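Local structure of extracellular solute-binding protein, family 5 (Chelativorans sp., 6WM6) at residues 207-210 with 211-215; 75-78 with 79-83; 319-322 with 323-326; 377-380 with 381-385. The protein binds EDTA and other aminopolycarboxylates in the periplasm, probably delivering them as the solute-binding component of an ABC transporter. All coordinates share one frame; numbering follows the deposited sequence. Where two conformers were deposited one is given.

Contact 1 of 4, residues 207-210 with 211-215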
loop_
_atom_site.group_PDB
_atom_site.type_symbol
_atom_site.label_atom_id
_atom_site.label_comp_id
_atom_site.label_asym_id
_atom_site.label_seq_id
_atom_site.Cartn_x
_atom_site.Cartn_y
_atom_site.Cartn_z
ATOM N N ASN A 207 -2.834 -16.133 -15.689
ATOM C CA ASN A 207 -1.498 -16.415 -15.192
ATOM C C ASN A 207 -0.417 -16.221 -16.253
ATOM O O ASN A 207 0.736 -15.956 -15.897
ATOM C CB ASN A 207 -1.417 -17.865 -14.684
ATOM C CG ASN A 207 -2.231 -18.108 -13.438
ATOM O OD1 ASN A 207 -2.486 -17.207 -12.643
ATOM N ND2 ASN A 207 -2.629 -19.354 -13.233
ATOM N N ASN A 208 -0.746 -16.361 -17.538
ATOM C CA ASN A 208 0.242 -16.283 -18.608
ATOM C C ASN A 208 0.024 -15.048 -19.475
ATOM O O ASN A 208 0.773 -14.082 -19.351
ATOM C CB ASN A 208 0.243 -17.587 -19.411
ATOM C CG ASN A 208 0.496 -18.802 -18.530
ATOM O OD1 ASN A 208 -0.238 -19.789 -18.584
ATOM N ND2 ASN A 208 1.523 -18.722 -17.692
ATOM N N PHE A 209 -1.001 -15.032 -20.328
ATOM C CA PHE A 209 -1.218 -13.895 -21.226
ATOM C C PHE A 209 -1.184 -12.549 -20.507
ATOM O O PHE A 209 -0.425 -11.655 -20.894
ATOM C CB PHE A 209 -2.543 -14.083 -21.974
ATOM C CG PHE A 209 -2.954 -12.906 -22.807
ATOM C CD1 PHE A 209 -2.189 -12.504 -23.910
ATOM C CD2 PHE A 209 -4.115 -12.209 -22.512
ATOM C CE1 PHE A 209 -2.594 -11.418 -24.673
ATOM C CE2 PHE A 209 -4.513 -11.114 -23.283
ATOM C CZ PHE A 209 -3.743 -10.730 -24.364
ATOM N N LEU A 210 -1.992 -12.367 -19.458
ATOM C CA LEU A 210 -2.092 -11.059 -18.832
ATOM C C LEU A 210 -0.897 -10.751 -17.942
ATOM O O LEU A 210 -0.632 -9.574 -17.677
ATOM C CB LEU A 210 -3.381 -10.953 -18.008
ATOM C CG LEU A 210 -4.679 -10.941 -18.822
ATOM C CD1 LEU A 210 -5.882 -10.910 -17.911
ATOM C CD2 LEU A 210 -4.712 -9.747 -19.781
ATOM N N SER A 211 -0.170 -11.762 -17.480
ATOM C CA SER A 211 0.959 -11.572 -16.582
ATOM C C SER A 211 2.276 -11.447 -17.328
ATOM O O SER A 211 3.063 -10.544 -17.055
ATOM C CB SER A 211 1.033 -12.739 -15.591
ATOM O OG SER A 211 -0.093 -12.743 -14.728
ATOM N N ASN A 212 2.544 -12.350 -18.270
ATOM C CA ASN A 212 3.863 -12.429 -18.878
ATOM C C ASN A 212 4.030 -11.567 -20.111
ATOM O O ASN A 212 5.162 -11.189 -20.422
ATOM C CB ASN A 212 4.184 -13.880 -19.267
ATOM C CG ASN A 212 4.170 -14.817 -18.086
ATOM O OD1 ASN A 212 4.468 -14.426 -16.960
ATOM N ND2 ASN A 212 3.818 -16.072 -18.339
ATOM N N GLU A 213 2.965 -11.276 -20.838
ATOM C CA GLU A 213 3.079 -10.540 -22.084
ATOM C C GLU A 213 3.034 -9.040 -21.848
ATOM O O GLU A 213 2.274 -8.557 -21.008
ATOM C CB GLU A 213 1.956 -10.915 -23.045
ATOM C CG GLU A 213 1.910 -12.386 -23.440
ATOM C CD GLU A 213 3.207 -12.860 -24.068
ATOM O OE1 GLU A 213 3.747 -13.890 -23.611
ATOM O OE2 GLU A 213 3.692 -12.197 -25.011
ATOM N N VAL A 214 3.843 -8.308 -22.594
ATOM C CA VAL A 214 3.710 -6.843 -22.602
ATOM C C VAL A 214 2.344 -6.511 -23.180
ATOM O O VAL A 214 1.995 -7.007 -24.274
ATOM C CB VAL A 214 4.832 -6.214 -23.445
ATOM C CG1 VAL A 214 4.718 -4.689 -23.416
ATOM C CG2 VAL A 214 6.205 -6.653 -22.932
ATOM N N PRO A 215 1.523 -5.719 -22.507
ATOM C CA PRO A 215 0.148 -5.539 -22.998
ATOM C C PRO A 215 0.136 -4.708 -24.271
ATOM O O PRO A 215 0.729 -3.627 -24.316
ATOM C CB PRO A 215 -0.559 -4.823 -21.839
ATOM C CG PRO A 215 0.570 -4.209 -21.020
ATOM C CD PRO A 215 1.732 -5.126 -21.173
HETATM O O HOH W 1 -0.265 -7.986 -20.284
#
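The phenyl ring of F209 and the carboxylate of E213 lie with their planes only 5° apart, yet the two side chains cross at about a right angle and the ring meets a methylene, not the charged end. E213 CG comes in obliquely, 4.1 Å from F209 CD1, while H199 stacks on the same ring. This is the C-terminal end of helix 202-212, which widens into a pi-type turn at 207-209 and is left at E213, the first residue with non-helical backbone angles. N208 O takes two N-H groups here: a straight bond from N212 N at 2.7 Å (169°), nearly along the C=O axis, and a weak one from S211 N. E213 N reaches F209 O only weakly, at 3.4 Å, as the chain leaves the helix. With CG set beside its backbone N (chi1 -60°), N212 lays its side chain alongside that of N208, its ND2 3.6 Å from N208 CA. The N207 side chain points away from 211-215 and is bound at both ends, ND2 to E148 O and OD1 to L150 N, next to the C146-C149 disulfide. S211 is buried against N60 and N62, and its hydroxyl pairs with Y206 O. Its CB presses on the carbonyl one turn back, S211 CB lying 3.2 Å from N207 O.

Contact 2 of 4, residues 75-78 with 79-83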
loop_
_atom_site.group_PDB
_atom_site.type_symbol
_atom_site.label_atom_id
_atom_site.label_comp_id
_atom_site.label_asym_id
_atom_site.label_seq_id
_atom_site.Cartn_x
_atom_site.Cartn_y
_atom_site.Cartn_z
ATOM N N THR A 75 1.840 1.489 -10.845
ATOM C CA THR A 75 2.113 2.780 -11.476
ATOM C C THR A 75 2.175 2.665 -12.995
ATOM O O THR A 75 1.588 3.479 -13.716
ATOM C CB THR A 75 3.417 3.354 -10.911
ATOM O OG1 THR A 75 3.196 3.695 -9.535
ATOM C CG2 THR A 75 3.863 4.610 -11.638
ATOM N N VAL A 76 2.884 1.665 -13.499
ATOM C CA VAL A 76 3.104 1.551 -14.940
ATOM C C VAL A 76 1.844 1.141 -15.683
ATOM O O VAL A 76 1.679 1.466 -16.859
ATOM C CB VAL A 76 4.264 0.574 -15.195
ATOM C CG1 VAL A 76 4.375 0.231 -16.654
ATOM C CG2 VAL A 76 5.567 1.172 -14.686
ATOM N N THR A 77 0.943 0.398 -15.048
ATOM C CA THR A 77 -0.263 -0.083 -15.729
ATOM C C THR A 77 -1.506 0.736 -15.414
ATOM O O THR A 77 -2.504 0.591 -16.133
ATOM C CB THR A 77 -0.524 -1.590 -15.525
ATOM O OG1 THR A 77 -0.790 -1.921 -14.153
ATOM C CG2 THR A 77 0.657 -2.417 -16.021
ATOM N N LEU A 78 -1.480 1.610 -14.411
ATOM C CA LEU A 78 -2.609 2.524 -14.210
ATOM C C LEU A 78 -3.008 3.286 -15.468
ATOM O O LEU A 78 -4.224 3.498 -15.668
ATOM C CB LEU A 78 -2.361 3.477 -13.030
ATOM C CG LEU A 78 -2.774 2.942 -11.672
ATOM C CD1 LEU A 78 -2.173 3.825 -10.588
ATOM C CD2 LEU A 78 -4.285 2.833 -11.509
ATOM N N PRO A 79 -2.087 3.701 -16.344
ATOM C CA PRO A 79 -2.497 4.422 -17.564
ATOM C C PRO A 79 -3.207 3.578 -18.594
ATOM O O PRO A 79 -3.767 4.157 -19.530
ATOM C CB PRO A 79 -1.174 4.961 -18.122
ATOM C CG PRO A 79 -0.258 5.003 -16.921
ATOM C CD PRO A 79 -0.640 3.769 -16.130
ATOM N N ILE A 80 -3.197 2.250 -18.469
ATOM C CA ILE A 80 -3.818 1.378 -19.454
ATOM C C ILE A 80 -5.000 0.585 -18.911
ATOM O O ILE A 80 -5.798 0.058 -19.705
ATOM C CB ILE A 80 -2.796 0.441 -20.128
ATOM C CG1 ILE A 80 -2.477 -0.762 -19.259
ATOM C CG2 ILE A 80 -1.524 1.201 -20.476
ATOM C CD1 ILE A 80 -1.622 -1.808 -19.961
ATOM N N VAL A 81 -5.158 0.453 -17.606
ATOM C CA VAL A 81 -6.172 -0.417 -17.007
ATOM C C VAL A 81 -7.316 0.456 -16.498
ATOM O O VAL A 81 -7.066 1.385 -15.714
ATOM C CB VAL A 81 -5.558 -1.231 -15.861
ATOM C CG1 VAL A 81 -6.654 -1.989 -15.111
ATOM C CG2 VAL A 81 -4.522 -2.191 -16.371
ATOM N N PRO A 82 -8.562 0.201 -16.896
ATOM C CA PRO A 82 -9.678 0.990 -16.358
ATOM C C PRO A 82 -10.100 0.473 -14.992
ATOM O O PRO A 82 -9.967 -0.715 -14.685
ATOM C CB PRO A 82 -10.790 0.794 -17.400
ATOM C CG PRO A 82 -10.437 -0.428 -18.148
ATOM C CD PRO A 82 -8.991 -0.745 -17.944
ATOM N N SER A 83 -10.602 1.395 -14.164
ATOM C CA SER A 83 -10.949 1.132 -12.772
ATOM C C SER A 83 -12.371 1.611 -12.514
ATOM O O SER A 83 -12.750 2.698 -12.948
ATOM C CB SER A 83 -10.014 1.890 -11.798
ATOM O OG SER A 83 -8.642 1.583 -12.046
HETATM O O HOH W 2 -6.465 3.888 -17.169
#
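Near the end of helix 71-77 the chain makes a proline-containing type I turn, with T77 and I80 at its ends and L78 and P79 at its corners. I80 N closes the turn on T77 O at 2.9 Å (157°), approaching from above the carbonyl plane, 54° out of it. V81 N adds a weak bond to the same oxygen at 3.0 Å. P79 explains the break: having no N-H, it cannot continue the helical bonding to T75 O, and it puts its ring carbon there instead, P79 CD lying 3.3 Å from T75 O. V76 O also faces this CD, and because I80 N has gone to T77 it is a buried carbonyl without any hydrogen-bond partner in the model. T77 turns its hydroxyl back to V73 O, with OG1 between backbone N and carbonyl carbon (chi1 64°), and leaves its CB to meet V81 CG2 at 4.1 Å. I80 CG1 packs on T77 O at 3.4 Å. A water donates to both carbonyls, 2.7 Å from L78 O and 3.0 Å from V81 O. Strand 232-237 receives the apolar side chains, V76 on V233 and both P79 and I80 on L235. The whole is a buried, proline-containing type I turn that closes on T77 O near the end of the helix and redirects the chain toward strand 85-87.

Contact 3 of 4, residues 319-322 with 323-326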
loop_
_atom_site.group_PDB
_atom_site.type_symbol
_atom_site.label_atom_id
_atom_site.label_comp_id
_atom_site.label_asym_id
_atom_site.label_seq_id
_atom_site.Cartn_x
_atom_site.Cartn_y
_atom_site.Cartn_z
ATOM N N SER A 319 7.898 -15.235 22.586
ATOM C CA SER A 319 6.660 -15.979 22.839
ATOM C C SER A 319 6.085 -15.710 24.227
ATOM O O SER A 319 4.923 -16.042 24.469
ATOM C CB SER A 319 6.877 -17.476 22.606
ATOM O OG SER A 319 7.787 -17.997 23.538
ATOM N N ASP A 320 6.842 -15.098 25.134
ATOM C CA ASP A 320 6.338 -14.709 26.444
ATOM C C ASP A 320 5.803 -13.281 26.370
ATOM O O ASP A 320 6.560 -12.330 26.116
ATOM C CB ASP A 320 7.440 -14.818 27.491
ATOM C CG ASP A 320 6.949 -14.495 28.902
ATOM O OD1 ASP A 320 5.772 -14.118 29.105
ATOM O OD2 ASP A 320 7.759 -14.630 29.856
ATOM N N ILE A 321 4.499 -13.135 26.570
ATOM C CA ILE A 321 3.876 -11.816 26.479
ATOM C C ILE A 321 4.496 -10.822 27.450
ATOM O O ILE A 321 4.503 -9.614 27.184
ATOM C CB ILE A 321 2.344 -11.962 26.652
ATOM C CG1 ILE A 321 1.627 -10.671 26.261
ATOM C CG2 ILE A 321 1.987 -12.402 28.082
ATOM C CD1 ILE A 321 0.129 -10.850 26.132
ATOM N N ALA A 322 5.002 -11.279 28.597
ATOM C CA ALA A 322 5.619 -10.340 29.531
ATOM C C ALA A 322 6.867 -9.703 28.933
ATOM O O ALA A 322 7.124 -8.511 29.142
ATOM C CB ALA A 322 5.947 -11.049 30.847
ATOM N N LEU A 323 7.673 -10.482 28.218
ATOM C CA LEU A 323 8.862 -9.915 27.587
ATOM C C LEU A 323 8.459 -8.945 26.483
ATOM O O LEU A 323 9.062 -7.873 26.340
ATOM C CB LEU A 323 9.793 -11.018 27.069
ATOM C CG LEU A 323 11.092 -10.526 26.449
ATOM C CD1 LEU A 323 11.918 -9.735 27.453
ATOM C CD2 LEU A 323 11.922 -11.698 25.901
ATOM N N ARG A 324 7.416 -9.290 25.715
ATOM C CA ARG A 324 6.919 -8.374 24.686
ATOM C C ARG A 324 6.505 -7.052 25.302
ATOM O O ARG A 324 6.924 -5.971 24.839
ATOM C CB ARG A 324 5.740 -8.983 23.932
ATOM C CG ARG A 324 6.111 -10.247 23.178
ATOM C CD ARG A 324 5.093 -10.610 22.093
ATOM N NE ARG A 324 3.702 -10.837 22.498
ATOM C CZ ARG A 324 3.219 -12.009 22.908
ATOM N NH1 ARG A 324 4.021 -13.056 23.043
ATOM N NH2 ARG A 324 1.930 -12.121 23.172
ATOM N N LYS A 325 5.681 -7.105 26.354
ATOM C CA LYS A 325 5.197 -5.872 26.958
ATOM C C LYS A 325 6.325 -5.069 27.583
ATOM O O LYS A 325 6.326 -3.832 27.510
ATOM C CB LYS A 325 4.092 -6.167 27.968
ATOM C CG LYS A 325 2.836 -6.679 27.293
ATOM C CD LYS A 325 1.677 -6.919 28.234
ATOM C CE LYS A 325 0.468 -7.315 27.404
ATOM N NZ LYS A 325 -0.773 -7.514 28.190
ATOM N N ALA A 326 7.308 -5.740 28.179
ATOM C CA ALA A 326 8.421 -5.014 28.771
ATOM C C ALA A 326 9.234 -4.299 27.706
ATOM O O ALA A 326 9.578 -3.115 27.858
ATOM C CB ALA A 326 9.313 -5.972 29.562
HETATM O O HOH W 3 2.891 -16.020 22.637
#
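R324 bends at its third torsion (chi3 -59°), which swings the guanidinium back over I321, while I321 holds CG1 anti to its backbone N (chi1 -167°) and brings that branch under the same flat group. I321 CA sits 3.6 Å from the guanidinium plane, over its centre, and I321 CG1 touches R324 NH2 at 3.4 Å on that face. S319 lies at the edge, where a water donates to S319 O at 2.7 Å and accepts from R324 NH1 at 3.2 Å. The nitrogens are further fixed by M318 O on NH1 and Y521 O on NH2, with a cation-pi contact to the Y521 ring. Without the guanidinium, as with an alanine here, M318 O and Y521 O would probably lose these donors and I321 its cover. K325, extended beyond CG, runs alongside I321 in the same direction, with K325 CE 3.7 Å from I321 CG1. Ahead of the helix, D320 OD1 accepts from A322 N at 3.0 Å (154°), met from above the carboxylate plane, while OD2 holds Y389 OH. D320 O takes R324 N at 3.2 Å, the first of the helical bonds that K325 N to I321 O and A326 N to A322 O continue. The arrangement is an aspartate N-cap at the start of helix 321-330, whose first turn is clasped by the arginine to Y521, and weakly through NE to A522 O.

Contact 4 of 4, residues 377-380 with 381-385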
loop_
_atom_site.group_PDB
_atom_site.type_symbol
_atom_site.label_atom_id
_atom_site.label_comp_id
_atom_site.label_asym_id
_atom_site.label_seq_id
_atom_site.Cartn_x
_atom_site.Cartn_y
_atom_site.Cartn_z
ATOM N N VAL A 377 11.594 2.640 31.719
ATOM C CA VAL A 377 12.434 1.492 32.046
ATOM C C VAL A 377 12.019 0.867 33.372
ATOM O O VAL A 377 11.992 -0.360 33.511
ATOM C CB VAL A 377 13.918 1.902 32.049
ATOM C CG1 VAL A 377 14.771 0.809 32.683
ATOM C CG2 VAL A 377 14.378 2.181 30.636
ATOM N N GLU A 378 11.707 1.689 34.377
ATOM C CA GLU A 378 11.340 1.123 35.671
ATOM C C GLU A 378 10.050 0.316 35.577
ATOM O O GLU A 378 9.938 -0.759 36.175
ATOM C CB GLU A 378 11.267 2.213 36.737
ATOM C CG GLU A 378 12.638 2.802 37.095
ATOM C CD GLU A 378 13.674 1.738 37.436
ATOM O OE1 GLU A 378 13.354 0.821 38.223
ATOM O OE2 GLU A 378 14.802 1.809 36.898
ATOM N N LYS A 379 9.080 0.786 34.787
ATOM C CA LYS A 379 7.872 -0.012 34.596
ATOM C C LYS A 379 8.187 -1.300 33.841
ATOM O O LYS A 379 7.678 -2.376 34.197
ATOM C CB LYS A 379 6.805 0.810 33.869
ATOM C CG LYS A 379 5.496 0.076 33.674
ATOM C CD LYS A 379 4.442 0.965 33.026
ATOM C CE LYS A 379 3.030 0.486 33.336
ATOM N NZ LYS A 379 2.732 -0.860 32.770
ATOM N N ALA A 380 9.019 -1.207 32.792
ATOM C CA ALA A 380 9.403 -2.397 32.046
ATOM C C ALA A 380 10.099 -3.414 32.944
ATOM O O ALA A 380 9.828 -4.626 32.861
ATOM C CB ALA A 380 10.317 -1.993 30.893
ATOM N N LYS A 381 11.013 -2.950 33.810
ATOM C CA LYS A 381 11.679 -3.865 34.734
ATOM C C LYS A 381 10.671 -4.505 35.674
ATOM O O LYS A 381 10.804 -5.684 36.014
ATOM C CB LYS A 381 12.749 -3.119 35.529
ATOM C CG LYS A 381 14.012 -2.828 34.764
ATOM C CD LYS A 381 14.982 -2.032 35.640
ATOM C CE LYS A 381 16.326 -1.810 34.970
ATOM N NZ LYS A 381 17.204 -0.957 35.822
ATOM N N GLY A 382 9.659 -3.747 36.099
ATOM C CA GLY A 382 8.624 -4.315 36.948
ATOM C C GLY A 382 7.845 -5.413 36.255
ATOM O O GLY A 382 7.556 -6.454 36.845
ATOM N N ILE A 383 7.491 -5.197 34.985
ATOM C CA ILE A 383 6.806 -6.230 34.212
ATOM C C ILE A 383 7.641 -7.501 34.189
ATOM O O ILE A 383 7.126 -8.613 34.364
ATOM C CB ILE A 383 6.514 -5.711 32.785
ATOM C CG1 ILE A 383 5.480 -4.575 32.851
ATOM C CG2 ILE A 383 6.017 -6.830 31.903
ATOM C CD1 ILE A 383 5.362 -3.778 31.555
ATOM N N LEU A 384 8.942 -7.358 33.952
ATOM C CA LEU A 384 9.809 -8.530 33.911
ATOM C C LEU A 384 9.896 -9.211 35.272
ATOM O O LEU A 384 9.799 -10.434 35.356
ATOM C CB LEU A 384 11.205 -8.106 33.450
ATOM C CG LEU A 384 11.242 -7.684 31.976
ATOM C CD1 LEU A 384 12.596 -7.098 31.636
ATOM C CD2 LEU A 384 10.911 -8.853 31.062
ATOM N N SER A 385 10.112 -8.430 36.337
ATOM C CA SER A 385 10.218 -9.011 37.671
ATOM C C SER A 385 8.943 -9.756 38.036
ATOM O O SER A 385 8.999 -10.863 38.593
ATOM C CB SER A 385 10.505 -7.902 38.673
ATOM O OG SER A 385 10.553 -8.434 39.997
#
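V377 and K381 meet one turn apart on helix 377-386, K381 CE lying 3.8 Å from V377 CG1 as the extended lysine chain passes the valine. The ammonium then reaches E378, one residue on: K381 NZ and E378 OE2 form a long salt bridge of 3.8 Å across an i, i+3 spacing. E378 gets there by a bend at its second torsion (chi2 -51°), which curls the carboxylate toward the lysine. Were the lysine replaced by a leucine, the E378 carboxylate is likely to lose this distant positive charge. On another flank K379 crosses I383, with K379 NZ 4.1 Å from I383 CD1. Beneath these side chains regular helical bonds set the spacing, among them K381 N to V377 O at 2.8 Å and I383 N to K379 O at 2.9 Å. D376 OD1 accepts from K379 N at the helix start. Further out, P431 lies against V377, and L432 against A380 and the K381 side chain, while I383 touches T329 of helix 321-330. The buried L384 packs down on the carbonyl it is bonded to: its N donates to A380 O at 3.1 Å, and L384 CG stands 3.5 Å from A380 O.

In the fold
The four contacts form two pairs on opposite sides of the chain's centre. Contacts 1 and 2 both lie where a helix gives way to a loop, touching where P215 CG meets I80 CD1 at 3.4 Å; contact 2 is wholly buried, with mostly apolar side chains round a backbone turn, contact 1 only partly so, with asparagines and a glutamate at its surface. About 45 to 56 Å away, between centres, contacts 3 and 4 lie on neighbouring helices, 321-330 and 377-386, and share a close seam: A326 O to A380 CB is 3.3 Å and A326 CB to L384 CG 3.5 Å. Charged groups differ accordingly: R324 is buried and held by several carbonyls, whereas the E378-K381 pair of contact 4 is long and lies toward the surface.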